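Local coordinates for microtubule-associated protein 1A/1B, light chain 3 (PDB 3W1Y) that probably binds phosphatidylethanolamine and acts in autophagy as a membrane-attached, ubiquitin-like protein of the ATG8 family, at residues His7-Tyr10 / Gln11-Ser15; Thr57-Gln60 / Val61-Leu65. All coordinates share one frame; numbering follows the deposited sequence.

Contact 1: residues His7-Tyr10 / Gln11-Ser15; sequences HYRY and QYTRS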
ATOM      1  N   HIS A   7      13.890 -20.007   6.478  1.00 50.50           N
ATOM      2  CA  HIS A   7      12.990 -19.242   5.572  1.00 49.52           C
ATOM      3  C   HIS A   7      11.748 -18.645   6.288  1.00 46.69           C
ATOM      4  O   HIS A   7      11.820 -17.599   6.942  1.00 47.67           O
ATOM      5  CB  HIS A   7      12.594 -20.125   4.370  1.00 50.58           C
ATOM      6  CG  HIS A   7      12.839 -21.591   4.584  1.00 56.00           C
ATOM      7  ND1 HIS A   7      13.957 -22.242   4.095  1.00 61.65           N
ATOM      8  CD2 HIS A   7      12.118 -22.531   5.245  1.00 59.56           C
ATOM      9  CE1 HIS A   7      13.910 -23.519   4.438  1.00 63.36           C
ATOM     10  NE2 HIS A   7      12.803 -23.723   5.138  1.00 62.73           N
ATOM     11  N   TYR A   8      10.609 -19.312   6.141  1.00 42.75           N
ATOM     12  CA  TYR A   8       9.372 -18.918   6.771  1.00 37.91           C
ATOM     13  C   TYR A   8       9.037 -19.881   7.889  1.00 36.28           C
ATOM     14  O   TYR A   8       9.263 -21.099   7.778  1.00 35.68           O
ATOM     15  CB  TYR A   8       8.252 -18.906   5.724  1.00 36.47           C
ATOM     16  CG  TYR A   8       8.348 -17.708   4.813  1.00 35.22           C
ATOM     17  CD1 TYR A   8       9.221 -17.697   3.710  1.00 34.29           C
ATOM     18  CD2 TYR A   8       7.583 -16.568   5.067  1.00 33.58           C
ATOM     19  CE1 TYR A   8       9.319 -16.578   2.886  1.00 33.34           C
ATOM     20  CE2 TYR A   8       7.681 -15.453   4.254  1.00 33.32           C
ATOM     21  CZ  TYR A   8       8.549 -15.464   3.176  1.00 34.27           C
ATOM     22  OH  TYR A   8       8.609 -14.339   2.380  1.00 35.59           O
ATOM     23  N   ARG A   9       8.485 -19.325   8.959  1.00 34.04           N
ATOM     24  CA  ARG A   9       8.045 -20.106  10.099  1.00 33.75           C
ATOM     25  C   ARG A   9       7.124 -21.273   9.736  1.00 32.03           C
ATOM     26  O   ARG A   9       7.318 -22.384  10.214  1.00 33.40           O
ATOM     27  CB  ARG A   9       7.381 -19.202  11.120  1.00 33.95           C
ATOM     28  CG  ARG A   9       7.142 -19.915  12.417  1.00 37.48           C
ATOM     29  CD  ARG A   9       7.036 -18.960  13.597  1.00 40.68           C
ATOM     30  NE  ARG A   9       6.738 -19.766  14.770  1.00 41.16           N
ATOM     31  CZ  ARG A   9       5.565 -20.341  14.989  1.00 40.27           C
ATOM     32  NH1 ARG A   9       4.573 -20.148  14.129  1.00 39.61           N
ATOM     33  NH2 ARG A   9       5.388 -21.097  16.070  1.00 41.98           N
ATOM     34  N   TYR A  10       6.154 -21.019   8.862  1.00 29.60           N
ATOM     35  CA  TYR A  10       5.249 -22.055   8.329  1.00 28.19           C
ATOM     36  C   TYR A  10       5.936 -23.279   7.707  1.00 27.99           C
ATOM     37  O   TYR A  10       5.431 -24.381   7.822  1.00 27.75           O
ATOM     38  CB  TYR A  10       4.301 -21.443   7.308  1.00 26.32           C
ATOM     39  CG  TYR A  10       2.991 -22.154   7.168  1.00 24.51           C
ATOM     40  CD1 TYR A  10       1.994 -22.017   8.131  1.00 25.49           C
ATOM     41  CD2 TYR A  10       2.718 -22.914   6.051  1.00 25.37           C
ATOM     42  CE1 TYR A  10       0.764 -22.665   8.001  1.00 23.39           C
ATOM     43  CE2 TYR A  10       1.503 -23.549   5.899  1.00 25.13           C
ATOM     44  CZ  TYR A  10       0.545 -23.419   6.880  1.00 24.92           C
ATOM     45  OH  TYR A  10      -0.637 -24.037   6.717  1.00 26.30           O
ATOM     46  N   GLN A  11       7.076 -23.083   7.050  1.00 27.82           N
ATOM     47  CA  GLN A  11       7.815 -24.203   6.481  1.00 28.66           C
ATOM     48  C   GLN A  11       8.588 -25.027   7.512  1.00 29.31           C
ATOM     49  O   GLN A  11       8.844 -26.200   7.284  1.00 29.21           O
ATOM     50  CB  GLN A  11       8.756 -23.732   5.360  1.00 29.37           C
ATOM     51  CG  GLN A  11       8.047 -23.207   4.138  1.00 29.45           C
ATOM     52  CD  GLN A  11       8.980 -22.415   3.217  1.00 35.85           C
ATOM     53  OE1 GLN A  11       9.737 -21.547   3.667  1.00 39.39           O
ATOM     54  NE2 GLN A  11       8.916 -22.702   1.931  1.00 36.43           N
ATOM     55  N   TYR A  12       8.948 -24.432   8.650  1.00 29.50           N
ATOM     56  CA  TYR A  12       9.594 -25.196   9.719  1.00 30.25           C
ATOM     57  C   TYR A  12       8.606 -25.971  10.558  1.00 28.87           C
ATOM     58  O   TYR A  12       8.946 -26.985  11.141  1.00 29.65           O
ATOM     59  CB  TYR A  12      10.424 -24.285  10.632  1.00 32.83           C
ATOM     60  CG  TYR A  12      11.668 -23.772   9.969  1.00 37.38           C
ATOM     61  CD1 TYR A  12      11.650 -22.555   9.283  1.00 40.32           C
ATOM     62  CD2 TYR A  12      12.861 -24.508   9.992  1.00 41.08           C
ATOM     63  CE1 TYR A  12      12.787 -22.058   8.652  1.00 42.79           C
ATOM     64  CE2 TYR A  12      14.027 -24.015   9.347  1.00 44.53           C
ATOM     65  CZ  TYR A  12      13.960 -22.783   8.678  1.00 42.85           C
ATOM     66  OH  TYR A  12      15.064 -22.249   8.042  1.00 44.60           O
ATOM     67  N   THR A  13       7.387 -25.475  10.660  1.00 27.67           N
ATOM     68  CA  THR A  13       6.409 -26.077  11.586  1.00 27.95           C
ATOM     69  C   THR A  13       5.390 -26.940  10.877  1.00 27.10           C
ATOM     70  O   THR A  13       4.638 -27.642  11.533  1.00 28.11           O
ATOM     71  CB  THR A  13       5.673 -25.004  12.466  1.00 27.39           C
ATOM     72  OG1 THR A  13       5.073 -24.036  11.611  1.00 29.86           O
ATOM     73  CG2 THR A  13       6.639 -24.274  13.357  1.00 26.49           C
ATOM     74  N   ARG A  14       5.346 -26.881   9.543  1.00 26.56           N
ATOM     75  CA  ARG A  14       4.492 -27.774   8.760  1.00 26.17           C
ATOM     76  C   ARG A  14       5.354 -28.631   7.859  1.00 26.81           C
ATOM     77  O   ARG A  14       6.265 -28.107   7.199  1.00 27.56           O
ATOM     78  CB  ARG A  14       3.505 -26.982   7.908  1.00 25.99           C
ATOM     79  CG  ARG A  14       2.204 -26.625   8.593  1.00 26.68           C
ATOM     80  CD  ARG A  14       2.392 -25.676   9.790  1.00 27.98           C
ATOM     81  NE  ARG A  14       1.111 -25.150  10.254  1.00 27.72           N
ATOM     82  CZ  ARG A  14       0.976 -24.190  11.159  1.00 28.72           C
ATOM     83  NH1 ARG A  14       2.044 -23.638  11.736  1.00 31.24           N
ATOM     84  NH2 ARG A  14      -0.231 -23.786  11.481  1.00 27.83           N
ATOM     85  N   SER A  15       5.102 -29.942   7.839  1.00 27.07           N
ATOM     86  CA  SER A  15       5.793 -30.818   6.888  1.00 27.91           C
ATOM     87  C   SER A  15       5.533 -30.358   5.463  1.00 26.71           C
ATOM     88  O   SER A  15       4.469 -29.812   5.163  1.00 24.79           O
ATOM     89  CB  SER A  15       5.367 -32.287   7.047  1.00 28.74           C
ATOM     90  OG  SER A  15       3.980 -32.451   6.793  1.00 29.55           O
TER
HETATM   91  O   HOH W   1      -1.481 -25.615   9.241  1.00 33.97           O

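Contact 2: residues Thr57-Gln60 / Val61-Leu65; sequences TRQQ and VQREL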
ATOM      1  N   THR A  57       5.698 -18.101  27.210  1.00 44.09           N
ATOM      2  CA  THR A  57       4.558 -19.000  27.056  1.00 43.65           C
ATOM      3  C   THR A  57       3.517 -18.437  26.068  1.00 42.12           C
ATOM      4  O   THR A  57       2.633 -19.174  25.635  1.00 41.67           O
ATOM      5  CB  THR A  57       3.855 -19.302  28.424  1.00 44.66           C
ATOM      6  OG1 THR A  57       3.382 -18.083  29.009  1.00 45.58           O
ATOM      7  CG2 THR A  57       4.804 -20.015  29.424  1.00 46.30           C
ATOM      8  N   ARG A  58       3.622 -17.147  25.725  1.00 40.42           N
ATOM      9  CA  ARG A  58       2.696 -16.529  24.749  1.00 39.00           C
ATOM     10  C   ARG A  58       3.194 -16.542  23.284  1.00 38.12           C
ATOM     11  O   ARG A  58       2.406 -16.523  22.331  1.00 37.15           O
ATOM     12  CB  ARG A  58       2.389 -15.081  25.144  1.00 38.39           C
ATOM     13  CG  ARG A  58       1.693 -14.930  26.481  1.00 37.87           C
ATOM     14  CD  ARG A  58       1.312 -13.492  26.680  1.00 35.07           C
ATOM     15  NE  ARG A  58       0.757 -13.231  28.001  1.00 34.24           N
ATOM     16  CZ  ARG A  58       0.353 -12.028  28.403  1.00 34.87           C
ATOM     17  NH1 ARG A  58       0.459 -10.971  27.604  1.00 28.77           N
ATOM     18  NH2 ARG A  58      -0.130 -11.876  29.626  1.00 36.85           N
ATOM     19  N   GLN A  59       4.513 -16.582  23.142  1.00 38.10           N
ATOM     20  CA  GLN A  59       5.215 -16.364  21.890  1.00 37.49           C
ATOM     21  C   GLN A  59       4.680 -17.173  20.698  1.00 35.29           C
ATOM     22  O   GLN A  59       4.518 -16.642  19.595  1.00 34.39           O
ATOM     23  CB  GLN A  59       6.717 -16.559  22.157  1.00 37.87           C
ATOM     24  CG  GLN A  59       7.574 -17.110  21.041  1.00 39.81           C
ATOM     25  CD  GLN A  59       9.016 -17.383  21.499  1.00 41.17           C
ATOM     26  OE1 GLN A  59       9.470 -18.533  21.530  1.00 45.86           O
ATOM     27  NE2 GLN A  59       9.734 -16.325  21.857  1.00 42.27           N
ATOM     28  N   GLN A  60       4.367 -18.436  20.938  1.00 35.05           N
ATOM     29  CA  GLN A  60       3.979 -19.361  19.876  1.00 34.19           C
ATOM     30  C   GLN A  60       2.565 -19.107  19.320  1.00 32.64           C
ATOM     31  O   GLN A  60       2.391 -19.039  18.104  1.00 32.54           O
ATOM     32  CB  GLN A  60       4.149 -20.809  20.367  1.00 34.97           C
ATOM     33  CG  GLN A  60       3.638 -21.851  19.413  1.00 37.17           C
ATOM     34  CD  GLN A  60       4.107 -23.242  19.776  1.00 40.56           C
ATOM     35  OE1 GLN A  60       3.755 -23.772  20.827  1.00 43.08           O
ATOM     36  NE2 GLN A  60       4.895 -23.845  18.900  1.00 40.53           N
ATOM     37  N   VAL A  61       1.578 -18.977  20.207  1.00 32.17           N
ATOM     38  CA  VAL A  61       0.205 -18.648  19.827  1.00 30.95           C
ATOM     39  C   VAL A  61       0.184 -17.317  19.072  1.00 30.29           C
ATOM     40  O   VAL A  61      -0.473 -17.202  18.029  1.00 28.73           O
ATOM     41  CB  VAL A  61      -0.740 -18.592  21.065  1.00 31.58           C
ATOM     42  CG1 VAL A  61      -2.053 -17.842  20.769  1.00 29.37           C
ATOM     43  CG2 VAL A  61      -1.019 -20.009  21.595  1.00 31.46           C
ATOM     44  N   GLN A  62       0.936 -16.330  19.575  1.00 30.41           N
ATOM     45  CA  GLN A  62       1.003 -15.020  18.907  1.00 29.66           C
ATOM     46  C   GLN A  62       1.696 -15.079  17.559  1.00 28.53           C
ATOM     47  O   GLN A  62       1.262 -14.427  16.637  1.00 27.97           O
ATOM     48  CB  GLN A  62       1.556 -13.924  19.824  1.00 30.16           C
ATOM     49  CG  GLN A  62       0.642 -13.661  21.031  1.00 30.48           C
ATOM     50  CD  GLN A  62       1.144 -12.537  21.934  1.00 31.23           C
ATOM     51  OE1 GLN A  62       1.796 -11.609  21.471  1.00 30.42           O
ATOM     52  NE2 GLN A  62       0.858 -12.635  23.232  1.00 28.44           N
ATOM     53  N   ARG A  63       2.771 -15.848  17.438  1.00 29.41           N
ATOM     54  CA  ARG A  63       3.420 -16.026  16.125  1.00 29.52           C
ATOM     55  C   ARG A  63       2.465 -16.714  15.134  1.00 29.59           C
ATOM     56  O   ARG A  63       2.323 -16.265  13.996  1.00 29.69           O
ATOM     57  CB  ARG A  63       4.734 -16.815  16.249  1.00 30.26           C
ATOM     58  CG  ARG A  63       5.902 -15.970  16.698  1.00 31.16           C
ATOM     59  CD  ARG A  63       7.002 -16.814  17.265  1.00 34.33           C
ATOM     60  NE  ARG A  63       8.165 -15.975  17.507  1.00 39.98           N
ATOM     61  CZ  ARG A  63       9.332 -16.386  18.005  1.00 41.89           C
ATOM     62  NH1 ARG A  63       9.521 -17.656  18.347  1.00 42.54           N
ATOM     63  NH2 ARG A  63      10.313 -15.505  18.177  1.00 41.64           N
ATOM     64  N   GLU A  64       1.794 -17.779  15.572  1.00 29.50           N
ATOM     65  CA  GLU A  64       0.747 -18.414  14.745  1.00 29.03           C
ATOM     66  C   GLU A  64      -0.328 -17.454  14.233  1.00 28.53           C
ATOM     67  O   GLU A  64      -0.678 -17.497  13.051  1.00 28.28           O
ATOM     68  CB  GLU A  64       0.106 -19.589  15.478  1.00 29.17           C
ATOM     69  CG  GLU A  64       1.041 -20.793  15.600  1.00 30.48           C
ATOM     70  CD  GLU A  64       1.133 -21.584  14.288  1.00 31.87           C
ATOM     71  OE1 GLU A  64       0.075 -21.872  13.725  1.00 30.95           O
ATOM     72  OE2 GLU A  64       2.250 -21.924  13.822  1.00 33.60           O
ATOM     73  N   LEU A  65      -0.828 -16.585  15.099  1.00 29.10           N
ATOM     74  CA  LEU A  65      -1.842 -15.584  14.717  1.00 29.92           C
ATOM     75  C   LEU A  65      -1.367 -14.466  13.765  1.00 30.43           C
ATOM     76  O   LEU A  65      -2.190 -13.772  13.136  1.00 30.45           O
ATOM     77  CB  LEU A  65      -2.495 -14.994  15.964  1.00 30.60           C
ATOM     78  CG  LEU A  65      -3.342 -15.993  16.775  1.00 31.75           C
ATOM     79  CD1 LEU A  65      -3.962 -15.337  17.994  1.00 31.73           C
ATOM     80  CD2 LEU A  65      -4.464 -16.625  15.903  1.00 34.45           C
TER
HETATM   81  O   HOH W   2       1.560 -19.567  23.365  1.00 46.73           O

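Contact 1: residues His7-Tyr10 / Gln11-Ser15
Y10 and R14, H7 and Y12, and R9 and T13 meet at and around the two ends of the short helix 9-13, a local contact at the surface in the N-terminal extension that the ATG8 family adds to its ubiquitin-like fold. The Y10 ring takes the R14 side chain over one face: R14 CD lies 4.0 Å from the ring centroid, close to the ring normal, as a CH-pi contact. The guanidinium follows, its plane at 28° to the ring. A bend at chi2 (64°) folds the arginine back over the tyrosine. One water ties the two together, donating to Y10 OH and accepting from R14 NE at 2.8 Å. In the guanidinium plane, R14 NH1 also reaches T13 OG1 at 3.1 Å. That hydroxyl donates in turn to R9 O from above the carbonyl plane. R9 O also accepts from T13 N, so a side-chain and a backbone donor share it, with Y12 N a weak third. At the start of the helix Y8 is the N-cap residue; Q11 OE1 swings back to accept a weak bond from Y8 N. The rings of H7 and Y12 lie near parallel at 20° but slid apart, centroids 4.7 Å from each other, with Y12 OH above the imidazole centre. Beyond residues 7-15, Y10 OH bonds to E22, Y8 OH to S129, and the backbone N atoms of R9 and Y10 to E39. The guanidiniums of R9 and R14 come within 4.9 Å, NH1 to NH1, and both form salt bridges to E64; that shared carboxylate probably offsets their like charge, where one arginine stands on the helix and the other just past its end.

Contact 2: residues Thr57-Gln60 / Val61-Leu65
Q59 and R63 lie side by side one turn apart on helix 59-66, the amide stacked on one face of the guanidinium with their planes 17° apart. The contact runs through the flat of the groups: Q59 CD is 3.2 Å from R63 NH1, and Q59 CG sits over the rim of the same face. R63 reaches this position with an extended chain whose CG stands beside the backbone N (chi1 -81°). The polar end of Q59 is held elsewhere, its NE2 bonding to L54 O, which probably steadies the amide against the guanidinium; Q59 OE1 is 3.3 Å from R63 NH1, but at too poor an angle for a hydrogen bond. A second pair follows the same spacing: Q62 NE2 rests against the aliphatic part of R58, 3.5 Å from R58 CB, the two chains pointing the same way with flat ends 42° apart. The backbone carries i to i+4 bonds from the N atoms of Q62, R63 and E64 to the O atoms of R58, Q59 and Q60, at 2.9 to 3.1 Å. Helix 59-66 leads directly into edge strand 68-73, and its flank bearing Q60, R63 and E64 faces helix 9-13, where Q60 and R63 pack on R9 and E64 meets the arginines of that helix and of the residue just past it.

Overall arrangement
Contact 1 closes well before contact 2 opens along the chain, with helix 16-29 and strand 33-40 between them, yet their centres lie about 14 Å apart and they touch. Helix 9-13 and the residue just past it meet helix 59-66, mainly at E64, whose OE2 is 2.7 Å from R14 NH1 and 2.9 Å from R9 NH1. Beside this shared carboxylate, R9 NH2 packs on Q60 CG. Contact 1 lies against strands 33-40 and 126-133, whereas contact 2 sits on the helix before the outermost strand 68-73. The charged junction thus ties the N-terminal helical extension to the ubiquitin-like body.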